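Local coordinates for protein rRNA adenine N-6-methyltransferase (Saccharopolyspora erythraea, PDB 6NVM) that dimethylates a single adenine of 23S rRNA with S-adenosyl-L-methionine as methyl donor, lowering ribosome affinity for macrolide, lincosamide and streptogramin B antibiotics, at residues T65-P70 and R217-A222; A128-E133 and V150-E155. All coordinates share one frame; numbering follows the deposited sequence.

Contact 1: T65-P70 and R217-A222; sequences TAELRP and RLRRRA
Arg217 and Arg219 reach from strand 213-220 to the end of helix 56-65, where Thr65 offers a carbonyl and Glu67 a carboxylate. Apart from the Glu67 pairs, one hydrogen bond crosses, from the charged donor Arg217 NH1 to the main-chain Thr65 O at 2.6 Å. The donor lies in the carbonyl plane on a lone pair, and the oxygen lies near the guanidinium plane, although the N-H is bent (145°). Arg217 sends CG off anti to its own backbone N and turns at chi3, which brings NH1 round to the helix end; NH2 forms a salt bridge with Glu195.

The ionic part is a network of three residues. Glu67 OE1 sits at the edge of the Arg219 guanidinium, 2.9 Å from Arg219 NE along a nearly straight bond (165°), and NE meets it on the syn side. A weak second bond joins Arg219 NH2 to the same oxygen at 3.3 Å. Carboxylate and guanidinium planes stand almost perpendicular (84°), and OE1 takes both N-H groups. Glu67 OE2 is 3.7 Å from Arg217 NH1, well out of that guanidinium plane, a long pairing of charges alone. Arg219 NH1 forms a salt bridge with Glu193, so strand 192-200 gives both arginines a second acidic partner, which would help offset their charge.

Van der Waals contact is small: the methyl CG2 of Thr65 lies over one face of the Arg217 guanidinium, 3.5 Å from NH1. Thr65 OG1 turns back to Arg61 O in its own helix.

Glu67 leaves helical geometry with positive phi, and its side chain, extended beyond CG, touches Thr161 of strand 159-167 and reaches the arginines. A hydrogen bond and salt bridges thus tie the last turn of helix 56-65 and the loop after it to antiparallel strand 213-220, in the Rossmann-like fold of class I methyltransferases.

Contact 2: A128-E133 and V150-E155; sequences AEPPPE and VDWCLE
Trp152 points the nitrogen edge of its indole at the backbone of Ala128, while the far end of its six-membered ring lies against Pro130. CG stands anti to the backbone N (chi1 -170°), which carries the ring out from helix 146-155 to the loop. At the pyrrole edge, Trp152 NE1 donates to Ala128 O over 2.9 Å. The oxygen lies near the ring plane and the N-H is fairly straight (156°), but the donor is tilted 33° from the carbonyl plane.

Further along the ring, the pyrrolidine runs alongside the indole, the two pointing opposite ways. Pro130 CB touches Trp152 CH2 at 3.9 Å, and Pro130 N comes within 3.8 Å of Trp152 CZ2, an oblique approach. The loop thus follows the indole from NE1 to CH2, its backbone and proline carbons meeting successive ring atoms.

Other residues extend this packing: the Phe125 ring meets the indole with the planes inclined, and Leu75 of strand 73-77 touches both Trp152 and Pro131. Pro131 O also accepts a hydrogen bond from Thr158 OG1, a second polar tie between the loop and the chain following helix 146-155.

Chemically, one directional bond, together with the surrounding packing, probably limits rotation of the indole: its N-H is satisfied by a main-chain carbonyl, while the benzene portion meets Pro130 by van der Waals contact.

From the N terminus, the chain leaves helix 56-65 through 65-70, the first half of contact 1, and enters strand 73-77. After strands 94-98 and 118-121, the loop 128-133 opens contact 2, which closes a short loop through strand 135-140 when helix 146-155 reaches 150-155. The chain then passes through strands 159-167 and 192-200 before 217-222 completes contact 1, so contact 2 is nested inside that longer loop. Contact 1 ties a helix end to an antiparallel strand; contact 2 ties a loop to a later helix. Their centres are 14 Å apart, and they touch where Leu218 CD1 packs on Leu154 CD2 at 4.0 Å.

Contact 1: T65-P70 and R217-A222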
loop_
_atom_site.group_PDB
_atom_site.type_symbol
_atom_site.label_atom_id
_atom_site.label_comp_id
_atom_site.label_asym_id
_atom_site.label_seq_id
_atom_site.Cartn_x
_atom_site.Cartn_y
_atom_site.Cartn_z
ATOM N N THR A 65 -11.132 5.408 -7.120
ATOM C CA THR A 65 -9.948 5.589 -6.287
ATOM C C THR A 65 -8.665 5.263 -7.039
ATOM O O THR A 65 -7.599 5.802 -6.716
ATOM C CB THR A 65 -10.055 4.702 -5.039
ATOM O OG1 THR A 65 -11.138 5.154 -4.224
ATOM C CG2 THR A 65 -8.769 4.721 -4.220
ATOM N N ALA A 66 -8.734 4.369 -8.024
ATOM C CA ALA A 66 -7.523 3.886 -8.667
ATOM C C ALA A 66 -6.857 4.931 -9.554
ATOM O O ALA A 66 -5.743 4.688 -10.025
ATOM C CB ALA A 66 -7.843 2.632 -9.476
ATOM N N GLU A 67 -7.510 6.065 -9.799
ATOM C CA GLU A 67 -6.940 7.154 -10.588
ATOM C C GLU A 67 -6.487 6.653 -11.957
ATOM O O GLU A 67 -5.326 6.778 -12.354
ATOM C CB GLU A 67 -5.795 7.821 -9.821
ATOM C CG GLU A 67 -6.284 8.447 -8.519
ATOM C CD GLU A 67 -5.210 9.194 -7.755
ATOM O OE1 GLU A 67 -4.042 8.746 -7.755
ATOM O OE2 GLU A 67 -5.555 10.234 -7.143
ATOM N N LEU A 68 -7.446 6.089 -12.684
ATOM C CA LEU A 68 -7.192 5.471 -13.973
ATOM C C LEU A 68 -7.356 6.484 -15.101
ATOM O O LEU A 68 -7.973 7.538 -14.942
ATOM C CB LEU A 68 -8.135 4.289 -14.185
ATOM C CG LEU A 68 -8.112 3.236 -13.076
ATOM C CD1 LEU A 68 -9.169 2.176 -13.359
ATOM C CD2 LEU A 68 -6.725 2.617 -12.957
ATOM N N ARG A 69 -6.780 6.152 -16.251
ATOM C CA ARG A 69 -6.873 6.998 -17.430
ATOM C C ARG A 69 -6.723 6.120 -18.660
ATOM O O ARG A 69 -6.234 4.988 -18.564
ATOM C CB ARG A 69 -5.806 8.104 -17.424
ATOM C CG ARG A 69 -4.384 7.595 -17.347
ATOM C CD ARG A 69 -3.386 8.736 -17.433
ATOM N NE ARG A 69 -2.004 8.255 -17.457
ATOM C CZ ARG A 69 -1.275 7.990 -16.377
ATOM N NH1 ARG A 69 -1.783 8.158 -15.163
ATOM N NH2 ARG A 69 -0.027 7.562 -16.511
ATOM N N PRO A 70 -7.122 6.615 -19.834
ATOM C CA PRO A 70 -7.227 5.731 -21.010
ATOM C C PRO A 70 -5.912 5.136 -21.486
ATOM O O PRO A 70 -5.941 4.111 -22.175
ATOM C CB PRO A 70 -7.834 6.646 -22.084
ATOM C CG PRO A 70 -8.482 7.745 -21.345
ATOM C CD PRO A 70 -7.665 7.955 -20.105
ATOM N N ARG A 217 -4.899 2.816 -0.391
ATOM C CA ARG A 217 -4.209 3.118 -1.636
ATOM C C ARG A 217 -2.761 3.486 -1.359
ATOM O O ARG A 217 -2.469 4.226 -0.419
ATOM C CB ARG A 217 -4.912 4.262 -2.382
ATOM C CG ARG A 217 -4.238 4.690 -3.681
ATOM C CD ARG A 217 -5.103 5.707 -4.430
ATOM N NE ARG A 217 -5.437 6.849 -3.581
ATOM C CZ ARG A 217 -6.357 7.762 -3.873
ATOM N NH1 ARG A 217 -7.050 7.680 -4.999
ATOM N NH2 ARG A 217 -6.586 8.760 -3.032
ATOM N N LEU A 218 -1.863 2.938 -2.171
ATOM C CA LEU A 218 -0.481 3.392 -2.262
ATOM C C LEU A 218 -0.322 4.225 -3.525
ATOM O O LEU A 218 -0.848 3.867 -4.580
ATOM C CB LEU A 218 0.498 2.215 -2.316
ATOM C CG LEU A 218 0.385 1.122 -1.262
ATOM C CD1 LEU A 218 1.501 0.099 -1.458
ATOM C CD2 LEU A 218 0.440 1.718 0.120
ATOM N N ARG A 219 0.399 5.338 -3.421
ATOM C CA ARG A 219 0.772 6.135 -4.584
ATOM C C ARG A 219 2.286 6.258 -4.593
ATOM O O ARG A 219 2.872 6.750 -3.623
ATOM C CB ARG A 219 0.126 7.525 -4.563
ATOM C CG ARG A 219 -1.373 7.519 -4.275
ATOM C CD ARG A 219 -1.985 8.919 -4.354
ATOM N NE ARG A 219 -2.033 9.390 -5.733
ATOM C CZ ARG A 219 -1.120 10.167 -6.306
ATOM N NH1 ARG A 219 -0.071 10.602 -5.618
ATOM N NH2 ARG A 219 -1.260 10.512 -7.579
ATOM N N ARG A 220 2.916 5.814 -5.679
ATOM C CA ARG A 220 4.347 6.028 -5.843
ATOM C C ARG A 220 4.591 7.489 -6.202
ATOM O O ARG A 220 4.067 7.981 -7.208
ATOM C CB ARG A 220 4.911 5.107 -6.922
ATOM C CG ARG A 220 6.436 5.056 -6.926
ATOM C CD ARG A 220 6.960 4.071 -7.943
ATOM N NE ARG A 220 6.798 4.580 -9.300
ATOM C CZ ARG A 220 7.581 5.503 -9.852
ATOM N NH1 ARG A 220 8.586 6.030 -9.165
ATOM N NH2 ARG A 220 7.355 5.899 -11.099
ATOM N N ARG A 221 5.376 8.184 -5.379
ATOM C CA ARG A 221 5.602 9.609 -5.581
ATOM C C ARG A 221 6.347 9.851 -6.885
ATOM O O ARG A 221 7.332 9.172 -7.191
ATOM C CB ARG A 221 6.405 10.201 -4.419
ATOM C CG ARG A 221 5.795 9.987 -3.041
ATOM C CD ARG A 221 6.685 10.587 -1.951
ATOM N NE ARG A 221 6.200 10.272 -0.609
ATOM C CZ ARG A 221 5.280 10.971 0.047
ATOM N NH1 ARG A 221 4.719 12.042 -0.507
ATOM N NH2 ARG A 221 4.913 10.591 1.263
ATOM N N ALA A 222 5.886 10.847 -7.643
ATOM C CA ALA A 222 6.575 11.215 -8.876
ATOM C C ALA A 222 8.011 11.636 -8.591
ATOM O O ALA A 222 8.931 11.250 -9.321
ATOM C CB ALA A 222 5.814 12.332 -9.591
#

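Contact 2: A128-E133 and V150-E155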
loop_
_atom_site.group_PDB
_atom_site.type_symbol
_atom_site.label_atom_id
_atom_site.label_comp_id
_atom_site.label_asym_id
_atom_site.label_seq_id
_atom_site.Cartn_x
_atom_site.Cartn_y
_atom_site.Cartn_z
ATOM N N ALA A 128 3.690 -13.204 -10.659
ATOM C CA ALA A 128 3.643 -12.436 -11.894
ATOM C C ALA A 128 4.681 -11.314 -11.877
ATOM O O ALA A 128 5.009 -10.755 -10.830
ATOM C CB ALA A 128 2.249 -11.849 -12.103
ATOM N N GLU A 129 5.218 -11.007 -13.058
ATOM C CA GLU A 129 6.128 -9.883 -13.242
ATOM C C GLU A 129 5.333 -8.616 -13.535
ATOM O O GLU A 129 4.344 -8.665 -14.268
ATOM C CB GLU A 129 7.089 -10.147 -14.402
ATOM C CG GLU A 129 8.199 -11.128 -14.088
ATOM C CD GLU A 129 9.310 -10.508 -13.256
ATOM O OE1 GLU A 129 9.566 -9.292 -13.403
ATOM O OE2 GLU A 129 9.929 -11.238 -12.454
ATOM N N PRO A 130 5.709 -7.455 -12.995
ATOM C CA PRO A 130 5.021 -6.229 -13.381
ATOM C C PRO A 130 5.361 -5.853 -14.809
ATOM O O PRO A 130 6.429 -6.223 -15.327
ATOM C CB PRO A 130 5.561 -5.189 -12.381
ATOM C CG PRO A 130 6.877 -5.706 -11.998
ATOM C CD PRO A 130 6.748 -7.199 -11.984
ATOM N N PRO A 131 4.480 -5.124 -15.496
ATOM C CA PRO A 131 4.795 -4.698 -16.855
ATOM C C PRO A 131 5.874 -3.631 -16.852
ATOM O O PRO A 131 6.004 -2.863 -15.882
ATOM C CB PRO A 131 3.456 -4.143 -17.374
ATOM C CG PRO A 131 2.701 -3.774 -16.156
ATOM C CD PRO A 131 3.119 -4.743 -15.089
ATOM N N PRO A 132 6.673 -3.539 -17.919
ATOM C CA PRO A 132 7.778 -2.569 -17.929
ATOM C C PRO A 132 7.353 -1.179 -18.379
ATOM O O PRO A 132 8.109 -0.470 -19.050
ATOM C CB PRO A 132 8.769 -3.197 -18.914
ATOM C CG PRO A 132 7.888 -3.892 -19.901
ATOM C CD PRO A 132 6.686 -4.392 -19.121
ATOM N N GLU A 133 6.146 -0.784 -18.008
ATOM C CA GLU A 133 5.595 0.530 -18.313
ATOM C C GLU A 133 4.752 0.965 -17.122
ATOM O O GLU A 133 4.430 0.131 -16.265
ATOM C CB GLU A 133 4.752 0.488 -19.590
ATOM C CG GLU A 133 3.609 -0.526 -19.526
ATOM C CD GLU A 133 2.651 -0.436 -20.705
ATOM O OE1 GLU A 133 2.372 0.687 -21.175
ATOM O OE2 GLU A 133 2.169 -1.495 -21.158
ATOM N N VAL A 150 1.188 -6.251 -0.910
ATOM C CA VAL A 150 1.800 -4.943 -0.677
ATOM C C VAL A 150 3.263 -4.951 -1.117
ATOM O O VAL A 150 3.724 -4.040 -1.821
ATOM C CB VAL A 150 1.643 -4.539 0.800
ATOM C CG1 VAL A 150 2.439 -3.274 1.118
ATOM C CG2 VAL A 150 0.175 -4.330 1.122
ATOM N N ASP A 151 4.019 -5.984 -0.722
ATOM C CA ASP A 151 5.420 -6.071 -1.136
ATOM C C ASP A 151 5.547 -6.153 -2.653
ATOM O O ASP A 151 6.461 -5.561 -3.239
ATOM C CB ASP A 151 6.103 -7.284 -0.504
ATOM C CG ASP A 151 6.295 -7.149 0.997
ATOM O OD1 ASP A 151 6.276 -6.016 1.522
ATOM O OD2 ASP A 151 6.483 -8.199 1.647
ATOM N N TRP A 152 4.657 -6.902 -3.304
ATOM C CA TRP A 152 4.663 -6.962 -4.762
ATOM C C TRP A 152 4.566 -5.561 -5.355
ATOM O O TRP A 152 5.322 -5.198 -6.264
ATOM C CB TRP A 152 3.505 -7.841 -5.246
ATOM C CG TRP A 152 3.540 -8.161 -6.713
ATOM C CD1 TRP A 152 3.973 -9.319 -7.287
ATOM C CD2 TRP A 152 3.117 -7.314 -7.794
ATOM N NE1 TRP A 152 3.852 -9.245 -8.655
ATOM C CE2 TRP A 152 3.333 -8.024 -8.989
ATOM C CE3 TRP A 152 2.587 -6.023 -7.865
ATOM C CZ2 TRP A 152 3.030 -7.489 -10.238
ATOM C CZ3 TRP A 152 2.286 -5.496 -9.109
ATOM C CH2 TRP A 152 2.507 -6.228 -10.275
ATOM N N CYS A 153 3.641 -4.753 -4.829
ATOM C CA CYS A 153 3.440 -3.398 -5.338
ATOM C C CYS A 153 4.619 -2.490 -5.006
ATOM O O CYS A 153 5.054 -1.697 -5.850
ATOM C CB CYS A 153 2.149 -2.820 -4.764
ATOM S SG CYS A 153 0.643 -3.673 -5.295
ATOM N N LEU A 154 5.137 -2.568 -3.775
ATOM C CA LEU A 154 6.270 -1.725 -3.408
ATOM C C LEU A 154 7.483 -2.004 -4.278
ATOM O O LEU A 154 8.283 -1.097 -4.535
ATOM C CB LEU A 154 6.633 -1.935 -1.940
ATOM C CG LEU A 154 5.592 -1.448 -0.937
ATOM C CD1 LEU A 154 5.976 -1.909 0.458
ATOM C CD2 LEU A 154 5.465 0.073 -0.987
ATOM N N GLU A 155 7.631 -3.238 -4.755
ATOM C CA GLU A 155 8.810 -3.617 -5.518
ATOM C C GLU A 155 8.659 -3.410 -7.023
ATOM O O GLU A 155 9.643 -3.570 -7.750
ATOM C CB GLU A 155 9.163 -5.078 -5.224
ATOM C CG GLU A 155 9.607 -5.301 -3.772
ATOM C CD GLU A 155 10.420 -6.570 -3.585
ATOM O OE1 GLU A 155 11.242 -6.882 -4.476
ATOM O OE2 GLU A 155 10.240 -7.251 -2.551
#